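Long-range contacts in hydrogen peroxide-inducible genes activator (Corynebacterium glutamicum, PDB 6G1D), which senses hydrogen peroxide and, as a LysR-type transcription factor, probably controls the expression of peroxide-inducible genes: residues Pro101-Ile106 and His132-Gln137; Ala143-Gly148 and Gly283-Ser288; Leu201-Gly206 and Ser235-Val240; Leu267-Phe272 and Thr317-Lys322. The protein carries 1 engineered substitution. One frame throughout, in Å; residues are numbered along the deposited sequence.

Interaction 1 of 4, residues Pro101-Ile106 and His132-Gln137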
# COMPACT_ATOMS: atom_id res chain seq x y z
N PRO B 101 5.90 -7.91 29.57
CA PRO B 101 5.65 -7.95 28.13
C PRO B 101 6.58 -8.90 27.41
O PRO B 101 7.75 -8.99 27.73
CB PRO B 101 5.94 -6.51 27.68
CG PRO B 101 5.71 -5.68 28.87
CD PRO B 101 6.09 -6.53 30.04
N LEU B 102 6.02 -9.62 26.45
CA LEU B 102 6.77 -10.38 25.48
C LEU B 102 5.98 -10.24 24.20
O LEU B 102 4.83 -10.62 24.16
CB LEU B 102 6.86 -11.85 25.90
CG LEU B 102 7.65 -12.78 24.97
CD1 LEU B 102 9.14 -12.42 25.02
CD2 LEU B 102 7.41 -14.23 25.33
N THR B 103 6.60 -9.70 23.17
CA THR B 103 5.97 -9.59 21.88
C THR B 103 6.47 -10.73 21.01
O THR B 103 7.68 -10.85 20.74
CB THR B 103 6.25 -8.22 21.27
OG1 THR B 103 5.76 -7.25 22.18
CG2 THR B 103 5.49 -8.07 19.91
N VAL B 104 5.53 -11.55 20.54
CA VAL B 104 5.84 -12.75 19.77
C VAL B 104 5.29 -12.57 18.35
O VAL B 104 4.11 -12.32 18.16
CB VAL B 104 5.20 -13.98 20.44
CG1 VAL B 104 5.54 -15.24 19.69
CG2 VAL B 104 5.70 -14.12 21.88
N GLY B 105 6.18 -12.66 17.37
CA GLY B 105 5.79 -12.66 15.97
C GLY B 105 5.52 -14.11 15.59
O GLY B 105 6.25 -15.00 16.01
N ILE B 106 4.46 -14.34 14.81
CA ILE B 106 4.18 -15.69 14.32
C ILE B 106 3.69 -15.63 12.89
O ILE B 106 2.86 -14.79 12.57
CB ILE B 106 3.11 -16.41 15.16
CG1 ILE B 106 3.36 -16.27 16.66
CG2 ILE B 106 3.02 -17.88 14.76
CD1 ILE B 106 2.27 -16.87 17.56
N HIS B 132 1.94 -10.26 23.60
CA HIS B 132 1.47 -9.44 22.50
C HIS B 132 1.86 -10.24 21.28
O HIS B 132 2.97 -10.78 21.22
CB HIS B 132 2.12 -8.06 22.54
CG HIS B 132 1.76 -7.30 23.76
ND1 HIS B 132 2.63 -7.07 24.80
CD2 HIS B 132 0.57 -6.77 24.14
CE1 HIS B 132 2.01 -6.41 25.76
NE2 HIS B 132 0.76 -6.22 25.39
N ILE B 133 0.93 -10.36 20.34
CA ILE B 133 1.07 -11.25 19.23
C ILE B 133 1.06 -10.40 17.98
O ILE B 133 0.19 -9.57 17.81
CB ILE B 133 -0.10 -12.28 19.16
CG1 ILE B 133 -0.22 -13.04 20.49
CG2 ILE B 133 0.13 -13.24 18.00
CD1 ILE B 133 1.03 -13.83 20.88
N VAL B 134 2.07 -10.59 17.13
CA VAL B 134 2.10 -9.98 15.83
C VAL B 134 2.13 -11.08 14.78
O VAL B 134 3.09 -11.84 14.70
CB VAL B 134 3.35 -9.07 15.68
CG1 VAL B 134 3.42 -8.49 14.28
CG2 VAL B 134 3.26 -7.94 16.69
N GLU B 135 1.06 -11.18 14.02
CA GLU B 135 0.93 -12.23 13.02
C GLU B 135 1.30 -11.56 11.70
O GLU B 135 0.64 -10.62 11.28
CB GLU B 135 -0.51 -12.72 12.95
CG GLU B 135 -0.73 -13.79 11.90
CD GLU B 135 -2.18 -14.22 11.77
OE1 GLU B 135 -3.08 -13.33 11.83
OE2 GLU B 135 -2.42 -15.42 11.55
N ASP B 136 2.37 -12.01 11.07
CA ASP B 136 2.81 -11.41 9.80
C ASP B 136 3.73 -12.39 9.10
O ASP B 136 4.21 -13.34 9.68
CB ASP B 136 3.52 -10.05 10.03
CG ASP B 136 3.30 -9.03 8.86
OD1 ASP B 136 3.10 -9.42 7.69
OD2 ASP B 136 3.35 -7.81 9.11
N GLN B 137 3.96 -12.15 7.82
CA GLN B 137 4.82 -13.00 7.00
C GLN B 137 6.28 -12.84 7.41
O GLN B 137 6.68 -11.83 8.02
CB GLN B 137 4.61 -12.67 5.52
CG GLN B 137 3.21 -13.06 5.04
CD GLN B 137 2.85 -12.53 3.64
OE1 GLN B 137 1.86 -12.96 3.07
NE2 GLN B 137 3.64 -11.61 3.09

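Interaction 2 of 4, residues Ala143-Gly148 and Gly283-Ser288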
# COMPACT_ATOMS: atom_id res chain seq x y z
N ALA B 143 12.29 -8.28 9.80
CA ALA B 143 12.56 -6.83 9.88
C ALA B 143 12.17 -6.26 11.27
O ALA B 143 12.91 -5.47 11.86
CB ALA B 143 11.84 -6.08 8.76
N LEU B 144 11.02 -6.70 11.78
CA LEU B 144 10.57 -6.29 13.11
C LEU B 144 11.54 -6.78 14.20
O LEU B 144 11.81 -6.08 15.17
CB LEU B 144 9.13 -6.80 13.40
CG LEU B 144 8.02 -6.16 12.50
CD1 LEU B 144 6.75 -7.00 12.52
CD2 LEU B 144 7.70 -4.69 12.82
N LEU B 145 12.07 -7.99 14.03
CA LEU B 145 13.07 -8.54 14.97
C LEU B 145 14.33 -7.70 14.96
O LEU B 145 14.85 -7.37 16.01
CB LEU B 145 13.43 -9.99 14.58
CG LEU B 145 13.81 -11.11 15.57
CD1 LEU B 145 12.96 -11.17 16.83
CD2 LEU B 145 13.76 -12.44 14.86
N ARG B 146 14.82 -7.36 13.77
CA ARG B 146 16.03 -6.55 13.65
C ARG B 146 15.83 -5.17 14.29
O ARG B 146 16.75 -4.70 14.94
CB ARG B 146 16.53 -6.47 12.21
CG ARG B 146 15.85 -5.59 11.22
CD ARG B 146 16.81 -5.09 10.12
NE ARG B 146 16.03 -4.45 9.06
CZ ARG B 146 15.63 -5.01 7.91
NH1 ARG B 146 15.95 -6.27 7.57
NH2 ARG B 146 14.87 -4.30 7.07
N ASP B 147 14.64 -4.58 14.15
CA ASP B 147 14.36 -3.23 14.70
C ASP B 147 13.97 -3.24 16.18
O ASP B 147 13.81 -2.19 16.78
CB ASP B 147 13.19 -2.54 13.96
CG ASP B 147 13.46 -2.33 12.47
OD1 ASP B 147 14.64 -2.23 12.06
OD2 ASP B 147 12.46 -2.31 11.71
N GLY B 148 13.80 -4.42 16.76
CA GLY B 148 13.41 -4.55 18.15
C GLY B 148 11.92 -4.41 18.41
O GLY B 148 11.52 -4.36 19.54
N GLY B 283 10.66 -23.12 14.20
CA GLY B 283 11.69 -22.69 15.14
C GLY B 283 11.36 -21.33 15.73
O GLY B 283 10.50 -20.57 15.22
N LEU B 284 12.08 -21.00 16.80
CA LEU B 284 11.94 -19.73 17.46
C LEU B 284 13.19 -18.91 17.13
O LEU B 284 14.30 -19.38 17.34
CB LEU B 284 11.79 -19.95 18.98
CG LEU B 284 11.31 -18.74 19.74
CD1 LEU B 284 9.95 -18.26 19.25
CD2 LEU B 284 11.23 -19.06 21.24
N VAL B 285 13.00 -17.74 16.57
CA VAL B 285 14.11 -16.92 16.10
C VAL B 285 14.19 -15.67 16.96
O VAL B 285 13.15 -15.05 17.25
CB VAL B 285 13.93 -16.56 14.59
CG1 VAL B 285 15.10 -15.74 14.08
CG2 VAL B 285 13.80 -17.80 13.76
N TYR B 286 15.41 -15.30 17.37
CA TYR B 286 15.65 -14.05 18.09
C TYR B 286 17.03 -13.43 17.83
O TYR B 286 17.91 -14.08 17.27
CB TYR B 286 15.46 -14.29 19.58
CG TYR B 286 16.49 -15.21 20.22
CD1 TYR B 286 16.25 -16.57 20.34
CD2 TYR B 286 17.65 -14.71 20.78
CE1 TYR B 286 17.17 -17.41 20.92
CE2 TYR B 286 18.56 -15.53 21.41
CZ TYR B 286 18.32 -16.88 21.48
OH TYR B 286 19.27 -17.68 22.08
N ARG B 287 17.22 -12.18 18.23
CA ARG B 287 18.49 -11.45 17.99
C ARG B 287 19.61 -12.08 18.80
O ARG B 287 19.45 -12.26 20.01
CB ARG B 287 18.39 -10.00 18.41
CG ARG B 287 17.44 -9.16 17.57
CD ARG B 287 17.39 -7.72 18.09
NE ARG B 287 16.81 -7.60 19.43
CZ ARG B 287 15.51 -7.70 19.73
NH1 ARG B 287 14.58 -7.89 18.77
NH2 ARG B 287 15.12 -7.58 21.00
N SER B 288 20.73 -12.44 18.17
CA SER B 288 21.83 -13.08 18.88
C SER B 288 22.49 -12.16 19.93
O SER B 288 23.16 -12.64 20.84
CB SER B 288 22.87 -13.63 17.88
OG SER B 288 23.38 -12.58 17.07

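Interaction 3 of 4, residues Leu201-Gly206 and Ser235-Val240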
# COMPACT_ATOMS: atom_id res chain seq x y z
N LEU B 201 -3.68 -25.38 -5.36
CA LEU B 201 -4.02 -23.99 -5.02
C LEU B 201 -3.15 -23.64 -3.86
O LEU B 201 -3.22 -24.27 -2.80
CB LEU B 201 -5.49 -23.85 -4.63
CG LEU B 201 -6.47 -24.33 -5.66
CD1 LEU B 201 -7.87 -24.54 -5.10
CD2 LEU B 201 -6.55 -23.34 -6.79
N LEU B 202 -2.33 -22.62 -4.03
CA LEU B 202 -1.33 -22.21 -3.05
C LEU B 202 -1.62 -20.78 -2.62
O LEU B 202 -2.25 -19.97 -3.33
CB LEU B 202 0.07 -22.29 -3.64
CG LEU B 202 0.49 -23.67 -4.21
CD1 LEU B 202 1.87 -23.65 -4.83
CD2 LEU B 202 0.46 -24.72 -3.10
N LEU B 203 -1.15 -20.47 -1.41
CA LEU B 203 -1.09 -19.10 -0.96
C LEU B 203 -0.08 -18.38 -1.89
O LEU B 203 0.74 -19.05 -2.55
CB LEU B 203 -0.62 -19.08 0.47
CG LEU B 203 -1.53 -19.72 1.51
CD1 LEU B 203 -0.83 -19.71 2.88
CD2 LEU B 203 -2.91 -19.06 1.51
N ASP B 204 -0.13 -17.06 -1.96
CA ASP B 204 0.81 -16.30 -2.82
C ASP B 204 2.26 -16.44 -2.31
O ASP B 204 2.50 -16.99 -1.24
CB ASP B 204 0.40 -14.83 -2.96
CG ASP B 204 0.45 -14.10 -1.65
OD1 ASP B 204 -0.61 -14.08 -1.01
OD2 ASP B 204 1.54 -13.65 -1.21
N ASP B 205 3.20 -15.92 -3.10
CA ASP B 205 4.65 -16.04 -2.88
C ASP B 205 5.19 -15.47 -1.56
O ASP B 205 6.30 -15.80 -1.16
CB ASP B 205 5.41 -15.27 -4.02
CG ASP B 205 5.22 -15.86 -5.38
OD1 ASP B 205 4.30 -16.66 -5.60
OD2 ASP B 205 6.04 -15.53 -6.27
N GLY B 206 4.44 -14.59 -0.90
CA GLY B 206 4.84 -14.06 0.40
C GLY B 206 4.79 -15.05 1.58
O GLY B 206 5.33 -14.76 2.65
N SER B 235 -5.11 -15.29 -0.11
CA SER B 235 -4.24 -14.80 0.93
C SER B 235 -4.32 -15.60 2.24
O SER B 235 -3.46 -15.43 3.09
CB SER B 235 -4.45 -13.30 1.19
OG SER B 235 -5.80 -13.00 1.40
N SER B 236 -5.33 -16.47 2.39
CA SER B 236 -5.51 -17.27 3.61
C SER B 236 -5.92 -18.70 3.31
O SER B 236 -6.58 -18.96 2.31
CB SER B 236 -6.59 -16.64 4.50
OG SER B 236 -7.85 -16.61 3.83
N LEU B 237 -5.56 -19.62 4.19
CA LEU B 237 -5.96 -21.01 4.09
C LEU B 237 -7.47 -21.20 4.09
O LEU B 237 -7.93 -22.07 3.39
CB LEU B 237 -5.32 -21.85 5.18
CG LEU B 237 -3.85 -22.09 5.07
CD1 LEU B 237 -3.36 -23.00 6.17
CD2 LEU B 237 -3.52 -22.75 3.73
N THR B 238 -8.23 -20.37 4.82
CA THR B 238 -9.68 -20.55 4.83
C THR B 238 -10.27 -20.27 3.44
O THR B 238 -11.18 -20.97 3.01
CB THR B 238 -10.38 -19.70 5.93
OG1 THR B 238 -9.81 -20.02 7.20
CG2 THR B 238 -11.90 -19.92 5.99
N THR B 239 -9.75 -19.26 2.74
CA THR B 239 -10.17 -19.01 1.35
C THR B 239 -9.79 -20.18 0.44
O THR B 239 -10.59 -20.61 -0.36
CB THR B 239 -9.62 -17.69 0.82
OG1 THR B 239 -10.19 -16.64 1.59
CG2 THR B 239 -9.95 -17.48 -0.65
N VAL B 240 -8.60 -20.72 0.62
CA VAL B 240 -8.17 -21.86 -0.19
C VAL B 240 -9.15 -23.05 0.05
O VAL B 240 -9.55 -23.70 -0.92
CB VAL B 240 -6.71 -22.27 0.11
CG1 VAL B 240 -6.29 -23.56 -0.58
CG2 VAL B 240 -5.79 -21.12 -0.36

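Interaction 4 of 4, residues Leu267-Phe272 and Thr317-Lys322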
# COMPACT_ATOMS: atom_id res chain seq x y z
N LEU B 267 -14.77 -31.47 2.24
CA LEU B 267 -13.34 -31.72 2.16
C LEU B 267 -13.02 -33.15 2.51
O LEU B 267 -13.72 -33.76 3.28
CB LEU B 267 -12.59 -30.81 3.12
CG LEU B 267 -12.65 -29.32 2.80
CD1 LEU B 267 -11.83 -28.55 3.81
CD2 LEU B 267 -12.10 -29.03 1.43
N ALA B 268 -11.94 -33.68 1.93
CA ALA B 268 -11.34 -34.92 2.38
C ALA B 268 -9.85 -34.73 2.45
O ALA B 268 -9.34 -33.71 1.97
CB ALA B 268 -11.70 -36.06 1.46
N THR B 269 -9.14 -35.68 3.04
CA THR B 269 -7.70 -35.60 3.20
C THR B 269 -7.03 -36.86 2.72
O THR B 269 -7.65 -37.90 2.60
CB THR B 269 -7.32 -35.41 4.70
OG1 THR B 269 -7.87 -36.48 5.48
CG2 THR B 269 -7.80 -34.06 5.23
N ALA B 270 -5.73 -36.76 2.51
CA ALA B 270 -4.89 -37.87 2.11
C ALA B 270 -3.48 -37.65 2.61
O ALA B 270 -3.08 -36.51 2.88
CB ALA B 270 -4.84 -37.94 0.61
N ASN B 271 -2.69 -38.72 2.68
CA ASN B 271 -1.29 -38.60 3.07
C ASN B 271 -0.36 -39.36 2.16
O ASN B 271 -0.75 -40.34 1.53
CB ASN B 271 -1.09 -39.11 4.50
CG ASN B 271 -1.61 -38.13 5.54
OD1 ASN B 271 -1.03 -37.05 5.71
ND2 ASN B 271 -2.70 -38.48 6.21
N PHE B 272 0.88 -38.90 2.14
CA PHE B 272 1.96 -39.62 1.51
C PHE B 272 2.32 -40.81 2.37
O PHE B 272 2.04 -40.81 3.58
CB PHE B 272 3.16 -38.72 1.31
CG PHE B 272 2.87 -37.52 0.46
CD1 PHE B 272 2.72 -37.67 -0.91
CD2 PHE B 272 2.79 -36.27 1.01
CE1 PHE B 272 2.42 -36.58 -1.71
CE2 PHE B 272 2.49 -35.17 0.24
CZ PHE B 272 2.31 -35.32 -1.12
N THR B 317 -10.01 -35.33 15.72
CA THR B 317 -11.03 -35.16 14.69
C THR B 317 -11.36 -36.48 14.00
O THR B 317 -12.36 -36.56 13.32
CB THR B 317 -10.60 -34.20 13.57
OG1 THR B 317 -9.45 -34.71 12.92
CG2 THR B 317 -10.30 -32.83 14.14
N GLY B 318 -10.48 -37.47 14.11
CA GLY B 318 -10.64 -38.74 13.40
C GLY B 318 -9.91 -38.77 12.07
O GLY B 318 -9.83 -39.85 11.46
N ILE B 319 -9.35 -37.63 11.64
CA ILE B 319 -8.68 -37.54 10.35
C ILE B 319 -7.32 -38.20 10.55
O ILE B 319 -6.62 -37.91 11.51
CB ILE B 319 -8.59 -36.05 9.92
CG1 ILE B 319 -10.01 -35.59 9.52
CG2 ILE B 319 -7.58 -35.84 8.81
CD1 ILE B 319 -10.20 -34.09 9.44
N THR B 320 -6.97 -39.12 9.65
CA THR B 320 -5.77 -39.92 9.82
C THR B 320 -4.60 -39.04 9.47
O THR B 320 -4.67 -38.31 8.49
CB THR B 320 -5.80 -41.16 8.90
OG1 THR B 320 -6.97 -41.91 9.20
CG2 THR B 320 -4.57 -42.07 9.09
N LEU B 321 -3.56 -39.07 10.31
CA LEU B 321 -2.38 -38.25 10.14
C LEU B 321 -1.24 -39.01 9.47
O LEU B 321 -1.22 -40.22 9.49
CB LEU B 321 -1.91 -37.72 11.50
CG LEU B 321 -2.99 -36.90 12.25
CD1 LEU B 321 -2.41 -36.42 13.57
CD2 LEU B 321 -3.58 -35.77 11.42
N LYS B 322 -0.31 -38.28 8.88
CA LYS B 322 0.88 -38.87 8.29
C LYS B 322 1.59 -39.77 9.29
O LYS B 322 1.76 -39.41 10.44
CB LYS B 322 1.81 -37.74 7.83
CG LYS B 322 3.17 -38.13 7.29
CD LYS B 322 3.05 -38.86 5.94
CE LYS B 322 4.36 -38.76 5.16
NZ LYS B 322 5.44 -39.45 5.88
O HOH W 1 -6.15 -38.48 5.99
O HOH W 2 -0.96 -35.64 7.90

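Interaction 1 of 4, residues Pro101-Ile106 and His132-Gln137
V104 and I133 are bridged on neighbouring parallel strands of a beta-alpha-beta unit whose connecting helix is 111-125. The strand axes approach to 4.7 Å and diverge by 20°, and five backbone hydrogen bonds join the two segments, the first from H132 N to L102 O and the last from D136 N, just past the strand, to I106 O. T103, H132 and V134 share one face of the sheet. There the methyl CG2 of T103 meets V134 CG2 at 3.9 Å, while the hydroxyl branch OG1 lies 3.7 Å from H132 CB. With CG of H132 anti to its carbonyl carbon (chi1 -64°), the imidazole is carried back toward P101, whose CB stands at the ring edge, 4.4 Å from CE1. G105 contributes only backbone to this face, and its CA sits 3.1 Å from V134 O in a CA-H...O contact. The other face holds V104, I106, I133 and E135, and helix 111-125 covers it through A111 and L115. Chi2 of I133 (-60°) folds CD1 back until it is 4.2 Å from V104 CB, whereas I133 CG2 turns to I106 CD1. The E135 chain sends its carboxylate to T239 OG1 and S235 N of the second subunit, a buried acidic group satisfied across the interface. On its way there, E135 CG passes 3.8 Å from I106 O.

Interaction 2 of 4, residues Ala143-Gly148 and Gly283-Ser288
R287 reaches from the end of strand 283-287 to the last turn of helix 138-147, where NH1 donates to L145 O at 2.8 Å with an N-H...O angle of 152°. The donor lies in the carbonyl plane on a lone pair, although the oxygen is tilted 17° out of the guanidinium plane. A bend at chi3 (-66°) turns the arginine chain here, and CD also comes to 3.3 Å from L145 O. G148 CA rests over one face of the guanidinium, 3.6 Å from NH1. The apolar half of the contact is L145 against V285: their side chains cross at about a right angle, with CD2 of L145 3.6 Å from CG1 of V285. In the next shell, G148 N also donates to L145 O, so two donors grip this oxygen, the G148 N that closes the helix end and the arginine from the strand. R287 NH1 has a second acceptor in I150 O, just beyond the helix. M164 of strand 164-179 packs on both L145 and V285, and backbone bonding of V285 to A153 fixes the strand in the central sheet. The whole is a helix ended by a Schellman motif at G148 and packed on the mixed sheet of an alpha/beta LysR substrate-binding domain.

Interaction 3 of 4, residues Leu201-Gly206 and Ser235-Val240
L203 packs against the N-terminal end of helix 237-245, for which S236 is the N-cap residue. Here the fit is tight. CG of L203 is anti to its carbonyl carbon (chi1 -65°), and the CD2 branch lies against the backbone just ahead of the first turn, 3.5 Å from S236 C. The same methyl is 4.0 Å from V240 CG2, while the other branch, CD1, meets L237 CD2 at 4.1 Å, the two leucine side chains crossing at about a right angle. V240 CG1 also meets L201 CB at 4.1 Å. The cap itself is slack: S236 OG accepts from T239 N in a weak bond of 3.4 Å. No hydrogen bond spans the two segments, so their contact is apolar in character. Toward D204 and the exposed D205 the two segments touch only lightly, D204 OD1 being 4.2 Å from S235 CA. That oxygen is instead engaged in a salt bridge with R233, and S235 packs on P108 of the second subunit. A bound sulfate, probably from the crystallisation liquor, lies about 5 Å from the L203 side chain. After L203 the chain forms an Asx turn, in which D204 OD2 accepts from G206 N at 3.1 Å.

Interaction 4 of 4, residues Leu267-Phe272 and Thr317-Lys322
The first part of strand 267-287 is flanked here by the tail that follows helix 293-316, and T269 and N271 meet I319, T320 and K322. From T269 to F272 and from I319 to K322 the chains run 15° apart, yet no backbone hydrogen bond joins them: even the nearest pair, N271 and K322, has its CA atoms 5.7 Å apart. T269 turns OG1 over I319 CG2 at 3.4 Å, the side chains crossing at about a right angle. The same hydroxyl is 2.7 Å from the oxygen of a water that donates to T320 O. Further along, N271 uses both ends of its amide. ND2 gives a weak bond to T320 O (3.0 Å, 128°) and has a stronger partner in Q188 OE1, whereas OD1 accepts from a second water at 2.6 Å. K322 N donates to that water at 2.9 Å, so the buried amide oxygen is linked to the tail indirectly. A bend at chi2 (68°) lays the K322 chain along F272, with CD 3.2 Å from F272 O, and NZ is then received by V276 O and N324 OD1. The tail enters this path through an ST turn in which T317 OG1 accepts from I319 N, right where G318 leaves the helix with positive phi. The result is a water-bridged tail running alongside a strand, not an added strand of the sheet.

Overall arrangement
Interactions 1 and 2 adjoin, as strand 129-135 leads into helix 138-147; V134 CG1 and L144 CD1 are 4.0 Å apart, and both contacts reach the same mixed sheet. Interaction 3 touches interaction 1 where Q137 CD meets G206 O at 3.5 Å, although their centres are 21 Å apart. Between subunits these two also relate, since segment 132-137 binds segment 235-240 of a second copy. A sulfate, probably from the crystallisation liquor, lies near L203 of interaction 3. Interaction 4 shares strand 267-287 with interaction 2, yet their centres are 34 Å apart, near its two ends. Interactions 3 and 4 come within about 6 Å at their nearest atoms without touching.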